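Local coordinates for protein LST4 (Kluyveromyces lactis, PDB 4ZY8) that is probably involved in extracellular amino acid uptake and needed for protein trafficking from the Golgi to the plasma membrane, at residues A[80-85]-A[119-124]; A[94-99]-A[126-131]. All coordinates share one frame; numbering follows the deposited sequence.

Contact 1 (A[80-85]-A[119-124]); sequences VLFTRI and SFLDQC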
ATOM      1  N   VAL A  80       5.125  12.022  -0.628  1.00 45.28           N
ATOM      2  CA  VAL A  80       5.377  10.988  -1.613  1.00 40.21           C
ATOM      3  C   VAL A  80       4.514   9.778  -1.277  1.00 39.07           C
ATOM      4  O   VAL A  80       4.390   9.418  -0.115  1.00 35.76           O
ATOM      5  CB  VAL A  80       6.883  10.621  -1.656  1.00 41.20           C
ATOM      6  CG1 VAL A  80       7.083   9.154  -1.874  1.00 44.36           C
ATOM      7  CG2 VAL A  80       7.581  11.435  -2.728  1.00 44.01           C
ATOM      8  N   LEU A  81       3.876   9.200  -2.289  1.00 35.71           N
ATOM      9  CA  LEU A  81       3.015   8.037  -2.112  1.00 40.17           C
ATOM     10  C   LEU A  81       3.620   6.827  -2.811  1.00 38.08           C
ATOM     11  O   LEU A  81       3.841   6.876  -4.024  1.00 36.12           O
ATOM     12  CB  LEU A  81       1.603   8.331  -2.652  1.00 40.90           C
ATOM     13  CG  LEU A  81       0.528   7.238  -2.623  1.00 46.47           C
ATOM     14  CD1 LEU A  81       0.064   6.972  -1.201  1.00 41.54           C
ATOM     15  CD2 LEU A  81      -0.677   7.626  -3.493  1.00 45.44           C
ATOM     16  N   PHE A  82       3.938   5.764  -2.069  1.00 31.09           N
ATOM     17  CA  PHE A  82       4.392   4.553  -2.742  1.00 33.44           C
ATOM     18  C   PHE A  82       3.406   3.408  -2.546  1.00 33.23           C
ATOM     19  O   PHE A  82       2.915   3.160  -1.447  1.00 31.28           O
ATOM     20  CB  PHE A  82       5.825   4.158  -2.328  1.00 29.03           C
ATOM     21  CG  PHE A  82       6.037   3.880  -0.846  1.00 31.59           C
ATOM     22  CD1 PHE A  82       6.076   2.577  -0.370  1.00 30.22           C
ATOM     23  CD2 PHE A  82       6.276   4.910   0.048  1.00 33.78           C
ATOM     24  CE1 PHE A  82       6.318   2.305   0.984  1.00 28.82           C
ATOM     25  CE2 PHE A  82       6.524   4.656   1.406  1.00 28.80           C
ATOM     26  CZ  PHE A  82       6.548   3.348   1.868  1.00 26.75           C
ATOM     27  N   THR A  83       3.111   2.739  -3.652  1.00 28.61           N
ATOM     28  CA  THR A  83       2.031   1.765  -3.722  1.00 33.87           C
ATOM     29  C   THR A  83       2.464   0.430  -4.317  1.00 32.51           C
ATOM     30  O   THR A  83       3.016   0.383  -5.409  1.00 39.05           O
ATOM     31  CB  THR A  83       0.859   2.306  -4.598  1.00 36.47           C
ATOM     32  OG1 THR A  83       0.296   3.461  -3.985  1.00 36.91           O
ATOM     33  CG2 THR A  83      -0.243   1.248  -4.763  1.00 39.31           C
ATOM     34  N   ARG A  84       2.174  -0.649  -3.608  1.00 32.81           N
ATOM     35  CA  ARG A  84       2.254  -1.995  -4.162  1.00 30.49           C
ATOM     36  C   ARG A  84       0.855  -2.416  -4.572  1.00 34.30           C
ATOM     37  O   ARG A  84      -0.047  -2.473  -3.734  1.00 29.66           O
ATOM     38  CB  ARG A  84       2.826  -2.973  -3.133  1.00 27.93           C
ATOM     39  CG  ARG A  84       2.566  -4.473  -3.406  1.00 35.70           C
ATOM     40  CD  ARG A  84       3.321  -5.005  -4.637  1.00 35.16           C
ATOM     41  NE  ARG A  84       4.769  -4.728  -4.579  1.00 28.56           N
ATOM     42  CZ  ARG A  84       5.710  -5.563  -4.143  1.00 29.32           C
ATOM     43  NH1 ARG A  84       5.399  -6.778  -3.691  1.00 29.66           N
ATOM     44  NH2 ARG A  84       6.981  -5.169  -4.164  1.00 29.17           N
ATOM     45  N   ILE A  85       0.658  -2.738  -5.844  1.00 31.31           N
ATOM     46  CA  ILE A  85      -0.671  -3.139  -6.270  1.00 30.90           C
ATOM     47  C   ILE A  85      -0.544  -4.525  -6.915  1.00 32.39           C
ATOM     48  O   ILE A  85       0.417  -4.794  -7.611  1.00 35.27           O
ATOM     49  CB  ILE A  85      -1.298  -2.064  -7.206  1.00 39.85           C
ATOM     50  CG1 ILE A  85      -2.773  -2.320  -7.472  1.00 46.22           C
ATOM     51  CG2 ILE A  85      -0.492  -1.867  -8.487  1.00 41.35           C
ATOM     52  CD1 ILE A  85      -3.469  -1.073  -7.984  1.00 47.42           C
ATOM     53  N   SER A 119      11.225  -5.858  -0.923  1.00 25.78           N
ATOM     54  CA  SER A 119      11.184  -7.185  -0.319  1.00 27.17           C
ATOM     55  C   SER A 119      10.194  -7.257   0.890  1.00 24.77           C
ATOM     56  O   SER A 119       9.505  -8.259   1.083  1.00 26.47           O
ATOM     57  CB  SER A 119      12.598  -7.606   0.084  1.00 29.54           C
ATOM     58  OG  SER A 119      12.578  -8.851   0.748  1.00 38.35           O
ATOM     59  N   PHE A 120      10.126  -6.213   1.707  1.00 27.47           N
ATOM     60  CA  PHE A 120       9.152  -6.194   2.808  1.00 29.42           C
ATOM     61  C   PHE A 120       7.704  -6.098   2.272  1.00 26.40           C
ATOM     62  O   PHE A 120       6.785  -6.659   2.848  1.00 26.64           O
ATOM     63  CB  PHE A 120       9.426  -5.029   3.755  1.00 24.00           C
ATOM     64  CG  PHE A 120      10.697  -5.177   4.559  1.00 27.21           C
ATOM     65  CD1 PHE A 120      11.051  -6.389   5.107  1.00 32.11           C
ATOM     66  CD2 PHE A 120      11.527  -4.086   4.776  1.00 30.44           C
ATOM     67  CE1 PHE A 120      12.214  -6.516   5.864  1.00 40.41           C
ATOM     68  CE2 PHE A 120      12.709  -4.218   5.531  1.00 33.99           C
ATOM     69  CZ  PHE A 120      13.038  -5.422   6.069  1.00 30.14           C
ATOM     70  N   LEU A 121       7.524  -5.371   1.175  1.00 24.00           N
ATOM     71  CA  LEU A 121       6.216  -5.281   0.538  1.00 26.58           C
ATOM     72  C   LEU A 121       5.808  -6.644   0.003  1.00 25.30           C
ATOM     73  O   LEU A 121       4.627  -7.006   0.105  1.00 27.18           O
ATOM     74  CB  LEU A 121       6.232  -4.228  -0.583  1.00 25.03           C
ATOM     75  CG  LEU A 121       6.234  -2.793  -0.050  1.00 26.85           C
ATOM     76  CD1 LEU A 121       6.440  -1.767  -1.141  1.00 30.20           C
ATOM     77  CD2 LEU A 121       4.930  -2.480   0.732  1.00 29.23           C
ATOM     78  N   ASP A 122       6.755  -7.421  -0.505  1.00 24.33           N
ATOM     79  CA  ASP A 122       6.486  -8.782  -0.939  1.00 21.53           C
ATOM     80  C   ASP A 122       5.897  -9.601   0.190  1.00 25.51           C
ATOM     81  O   ASP A 122       4.954 -10.289  -0.025  1.00 27.89           O
ATOM     82  CB  ASP A 122       7.712  -9.540  -1.433  1.00 28.14           C
ATOM     83  CG  ASP A 122       8.342  -8.956  -2.668  1.00 39.87           C
ATOM     84  OD1 ASP A 122       7.664  -8.377  -3.524  1.00 36.62           O
ATOM     85  OD2 ASP A 122       9.559  -9.105  -2.790  1.00 38.79           O
ATOM     86  N   GLN A 123       6.481  -9.526   1.378  1.00 23.84           N
ATOM     87  CA  GLN A 123       5.954 -10.272   2.526  1.00 25.68           C
ATOM     88  C   GLN A 123       4.520  -9.789   2.823  1.00 25.75           C
ATOM     89  O   GLN A 123       3.625 -10.601   3.041  1.00 27.71           O
ATOM     90  CB  GLN A 123       6.823 -10.076   3.779  1.00 26.07           C
ATOM     91  CG  GLN A 123       8.331 -10.279   3.593  1.00 33.01           C
ATOM     92  CD  GLN A 123       9.092 -10.152   4.924  1.00 39.12           C
ATOM     93  OE1 GLN A 123       8.626  -9.497   5.864  1.00 46.70           O
ATOM     94  NE2 GLN A 123      10.291 -10.691   4.968  1.00 41.59           N
ATOM     95  N   CYS A 124       4.306  -8.473   2.793  1.00 20.76           N
ATOM     96  CA  CYS A 124       2.948  -7.916   3.026  1.00 22.97           C
ATOM     97  C   CYS A 124       1.933  -8.447   2.016  1.00 25.36           C
ATOM     98  O   CYS A 124       0.804  -8.824   2.381  1.00 28.32           O
ATOM     99  CB  CYS A 124       2.975  -6.393   2.974  1.00 26.95           C
ATOM    100  SG  CYS A 124       3.945  -5.643   4.334  1.00 28.16           S
TER
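The guanidinium group of Arg84 lies with one face against Leu121, whose CB stands 3.7 Å above its plane, over the centre of the group. At its edge is the carboxylate of Asp122. Arg84 NH1 donates to Asp122 OD1 at 2.8 Å with an N-H...O angle of 155°, a salt bridge in which the oxygen keeps near the guanidinium plane and is met on its anti side. A weak second bond runs from Arg84 NH2 to the same Asp122 OD1 at 3.3 Å. The two flat groups are turned 42° against each other, so the pairing is not the coplanar, two-oxygen kind. The ring of Phe82, two residues earlier on the same face of the strand, receives Leu121 CD1 at its edge, with Phe82 CD1 4.4 Å from that methyl.

Strand 79-87 belongs to the antiparallel sheet of this longin domain, and helix 114-134 packs across one side of it; the axes of segments 80-85 and 119-124 come within 9.8 Å at 45°. Arg84 bridges the gap with a folded chain: CG is anti to the backbone N (chi1 162°), then bends at chi2 and chi3 bring the guanidinium alongside the helix, sliding past Leu121 in the opposite direction. Asp69 takes Arg84 NE and Glu125 takes NH1 in further salt bridges, so three acidic residues share one buried arginine. This should favour its charged form and fix the rotation of the group. Leu121 also touches Phe159 of helix 150-166, which lies beside helix 114-134 on this side of the sheet.

Contact 2 (A[94-99]-A[126-131]); sequences LRIAIS and NTLLKY
Ile98 and Leu128 meet tip to tip, the CD1 methyl of Ile98 lying 3.6 Å from Leu128 CD1. Ile98 CG1 follows at 3.9 Å from the same Leu128 methyl, so a single branch of the leucine takes up the end of the isoleucine. Both side chains leave their backbones alike: in Leu128 CG is anti to the carbonyl carbon (chi1 -65°), and in Ile98 the CG1 branch is set the same way, with an extended chi2 of 174° that pushes CD1 out toward the helix. Two residues along the strand, Ile96 makes a looser apolar contact through its shorter branch, Ile96 CG2 standing 4.4 Å from Leu128 CD1. The leucine methyl is thus approached by both isoleucines of this face of the strand, whereas Ala97 between them points away, to the side where helix 47-55 lies.

No hydrogen bond crosses between the two segments: the strand pairs through its backbone with its neighbours in the sheet, Ala97 with Ser16 of strand 12-17 for instance, and the helix bonds within itself. There Lys130 N reaches Asn126 O at 3.1 Å and Tyr131 N reaches Thr127 O at 3.2 Å.

The apolar layer continues with Val155 on Leu128 and Phe159 on Ile98, both from helix 150-166, and with Phe86 of strand 79-87 against Ile96 and Leu129; it is the core between sheet and helices of an alpha/beta longin domain, with helices on both sides of the sheet.

With 129 Å² buried and no polar bond crossing from strand to helix, the union of these two segments rests on van der Waals contact and the burial of apolar surface.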
ATOM      1  N   LEU A  94      -9.503  -8.024 -10.310  1.00 39.29           N
ATOM      2  CA  LEU A  94      -9.581  -7.094  -9.181  1.00 42.86           C
ATOM      3  C   LEU A  94      -8.227  -6.858  -8.515  1.00 43.77           C
ATOM      4  O   LEU A  94      -7.495  -7.806  -8.251  1.00 44.40           O
ATOM      5  CB  LEU A  94     -10.583  -7.615  -8.144  1.00 40.74           C
ATOM      6  CG  LEU A  94     -12.039  -7.787  -8.599  1.00 52.71           C
ATOM      7  CD1 LEU A  94     -12.912  -8.162  -7.425  1.00 54.39           C
ATOM      8  CD2 LEU A  94     -12.541  -6.491  -9.214  1.00 48.39           C
ATOM      9  N   ARG A  95      -7.934  -5.611  -8.164  1.00 47.49           N
ATOM     10  CA  ARG A  95      -6.636  -5.275  -7.595  1.00 41.77           C
ATOM     11  C   ARG A  95      -6.712  -4.962  -6.098  1.00 44.68           C
ATOM     12  O   ARG A  95      -7.731  -4.462  -5.601  1.00 37.94           O
ATOM     13  CB  ARG A  95      -6.037  -4.079  -8.342  1.00 46.25           C
ATOM     14  CG  ARG A  95      -5.636  -4.385  -9.777  1.00 46.74           C
ATOM     15  CD  ARG A  95      -5.192  -3.140 -10.518  1.00 45.16           C
ATOM     16  NE  ARG A  95      -6.268  -2.166 -10.606  1.00 49.60           N
ATOM     17  CZ  ARG A  95      -6.109  -0.921 -11.030  1.00 55.78           C
ATOM     18  NH1 ARG A  95      -4.906  -0.502 -11.408  1.00 60.28           N
ATOM     19  NH2 ARG A  95      -7.151  -0.097 -11.086  1.00 57.96           N
ATOM     20  N   ILE A  96      -5.654  -5.333  -5.382  1.00 34.02           N
ATOM     21  CA  ILE A  96      -5.469  -4.931  -3.999  1.00 33.53           C
ATOM     22  C   ILE A  96      -4.275  -3.994  -3.951  1.00 35.63           C
ATOM     23  O   ILE A  96      -3.266  -4.239  -4.616  1.00 32.16           O
ATOM     24  CB  ILE A  96      -5.223  -6.118  -3.066  1.00 33.90           C
ATOM     25  CG1 ILE A  96      -6.452  -7.019  -2.995  1.00 45.85           C
ATOM     26  CG2 ILE A  96      -4.863  -5.636  -1.674  1.00 37.11           C
ATOM     27  CD1 ILE A  96      -6.238  -8.235  -2.103  1.00 44.44           C
ATOM     28  N   ALA A  97      -4.369  -2.934  -3.159  1.00 30.02           N
ATOM     29  CA  ALA A  97      -3.267  -2.002  -3.041  1.00 30.41           C
ATOM     30  C   ALA A  97      -2.815  -1.822  -1.589  1.00 34.74           C
ATOM     31  O   ALA A  97      -3.626  -1.753  -0.647  1.00 28.82           O
ATOM     32  CB  ALA A  97      -3.633  -0.657  -3.639  1.00 26.67           C
ATOM     33  N   ILE A  98      -1.501  -1.776  -1.431  1.00 28.70           N
ATOM     34  CA  ILE A  98      -0.878  -1.392  -0.174  1.00 29.66           C
ATOM     35  C   ILE A  98      -0.145  -0.090  -0.445  1.00 29.76           C
ATOM     36  O   ILE A  98       0.855  -0.085  -1.173  1.00 27.39           O
ATOM     37  CB  ILE A  98       0.091  -2.466   0.341  1.00 36.32           C
ATOM     38  CG1 ILE A  98      -0.634  -3.810   0.443  1.00 26.43           C
ATOM     39  CG2 ILE A  98       0.710  -2.032   1.680  1.00 32.93           C
ATOM     40  CD1 ILE A  98       0.236  -4.938   0.791  1.00 29.83           C
ATOM     41  N   SER A  99      -0.660   1.016   0.089  1.00 26.02           N
ATOM     42  CA  SER A  99      -0.117   2.342  -0.235  1.00 30.03           C
ATOM     43  C   SER A  99       0.353   3.092   0.999  1.00 30.78           C
ATOM     44  O   SER A  99      -0.292   3.058   2.049  1.00 29.23           O
ATOM     45  CB  SER A  99      -1.165   3.207  -0.957  1.00 35.75           C
ATOM     46  OG  SER A  99      -1.698   2.584  -2.109  1.00 36.83           O
ATOM     47  N   ASN A 126       2.236 -11.328   0.293  1.00 25.36           N
ATOM     48  CA  ASN A 126       2.005 -12.740   0.670  1.00 28.23           C
ATOM     49  C   ASN A 126       1.004 -12.900   1.810  1.00 29.06           C
ATOM     50  O   ASN A 126       0.227 -13.852   1.842  1.00 25.86           O
ATOM     51  CB  ASN A 126       3.292 -13.446   1.173  1.00 26.55           C
ATOM     52  CG  ASN A 126       4.337 -13.626   0.088  1.00 34.73           C
ATOM     53  OD1 ASN A 126       4.018 -13.627  -1.102  1.00 34.22           O
ATOM     54  ND2 ASN A 126       5.594 -13.845   0.507  1.00 33.50           N
ATOM     55  N   THR A 127       1.070 -11.986   2.775  1.00 23.48           N
ATOM     56  CA  THR A 127       0.247 -12.099   3.982  1.00 28.53           C
ATOM     57  C   THR A 127      -1.247 -11.897   3.674  1.00 29.11           C
ATOM     58  O   THR A 127      -2.114 -12.673   4.117  1.00 28.81           O
ATOM     59  CB  THR A 127       0.722 -11.098   5.046  1.00 30.22           C
ATOM     60  OG1 THR A 127       2.056 -11.442   5.449  1.00 26.84           O
ATOM     61  CG2 THR A 127      -0.193 -11.138   6.287  1.00 32.47           C
ATOM     62  N   LEU A 128      -1.532 -10.859   2.910  1.00 25.12           N
ATOM     63  CA  LEU A 128      -2.907 -10.552   2.521  1.00 29.83           C
ATOM     64  C   LEU A 128      -3.469 -11.647   1.595  1.00 33.01           C
ATOM     65  O   LEU A 128      -4.644 -12.004   1.685  1.00 28.39           O
ATOM     66  CB  LEU A 128      -2.976  -9.187   1.857  1.00 25.12           C
ATOM     67  CG  LEU A 128      -2.623  -7.993   2.758  1.00 26.95           C
ATOM     68  CD1 LEU A 128      -2.738  -6.668   2.009  1.00 25.99           C
ATOM     69  CD2 LEU A 128      -3.442  -7.954   4.060  1.00 31.01           C
ATOM     70  N   LEU A 129      -2.626 -12.184   0.707  1.00 33.42           N
ATOM     71  CA  LEU A 129      -3.067 -13.269  -0.173  1.00 34.06           C
ATOM     72  C   LEU A 129      -3.415 -14.532   0.604  1.00 33.18           C
ATOM     73  O   LEU A 129      -4.369 -15.222   0.271  1.00 38.18           O
ATOM     74  CB  LEU A 129      -1.999 -13.591  -1.233  1.00 30.83           C
ATOM     75  CG  LEU A 129      -1.831 -12.506  -2.301  1.00 32.04           C
ATOM     76  CD1 LEU A 129      -0.681 -12.845  -3.273  1.00 37.91           C
ATOM     77  CD2 LEU A 129      -3.161 -12.311  -3.045  1.00 32.98           C
ATOM     78  N   LYS A 130      -2.663 -14.815   1.658  1.00 28.54           N
ATOM     79  CA  LYS A 130      -2.951 -15.969   2.503  1.00 35.62           C
ATOM     80  C   LYS A 130      -4.274 -15.833   3.251  1.00 39.47           C
ATOM     81  O   LYS A 130      -4.941 -16.842   3.520  1.00 34.40           O
ATOM     82  CB  LYS A 130      -1.805 -16.218   3.486  1.00 28.28           C
ATOM     83  CG  LYS A 130      -0.609 -16.874   2.826  1.00 36.44           C
ATOM     84  CD  LYS A 130      -0.901 -18.350   2.570  1.00 37.23           C
ATOM     85  CE  LYS A 130       0.277 -19.051   1.920  1.00 37.69           C
ATOM     86  NZ  LYS A 130      -0.160 -20.321   1.256  1.00 38.99           N
ATOM     87  N   TYR A 131      -4.636 -14.615   3.627  1.00 34.66           N
ATOM     88  CA  TYR A 131      -5.928 -14.346   4.220  1.00 39.60           C
ATOM     89  C   TYR A 131      -7.022 -14.745   3.262  1.00 41.03           C
ATOM     90  O   TYR A 131      -7.968 -15.366   3.641  1.00 40.23           O
ATOM     91  CB  TYR A 131      -6.100 -12.880   4.623  1.00 36.55           C
ATOM     92  CG  TYR A 131      -7.515 -12.565   5.022  1.00 41.18           C
ATOM     93  CD1 TYR A 131      -7.929 -12.687   6.319  1.00 49.14           C
ATOM     94  CD2 TYR A 131      -8.449 -12.254   4.078  1.00 44.46           C
ATOM     95  CE1 TYR A 131      -9.229 -12.442   6.671  1.00 51.33           C
ATOM     96  CE2 TYR A 131      -9.734 -12.001   4.416  1.00 49.63           C
ATOM     97  CZ  TYR A 131     -10.116 -12.101   5.714  1.00 53.04           C
ATOM     98  OH  TYR A 131     -11.386 -11.856   6.043  1.00 51.09           O
TER

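In the fold
The centres of contact 1 and contact 2 lie 10 Å apart, and both lean on the long helix 114-134, contact 1 on its earlier turns and contact 2 on later ones. Their strands, 79-87 and 95-103, follow each other in the chain and pair antiparallel in the five-stranded sheet. The order along the chain is 80-85, 94-99, 119-124, 126-131, so the two contacts interleave. They touch directly, through the backbone pairing of Arg84 O with Ile98 N and through the hydroxyls of Thr83 and Ser99. Together they lay one helix across two adjacent strands, joining sheet and helix layer of the longin domain that forms this piece of Lst4.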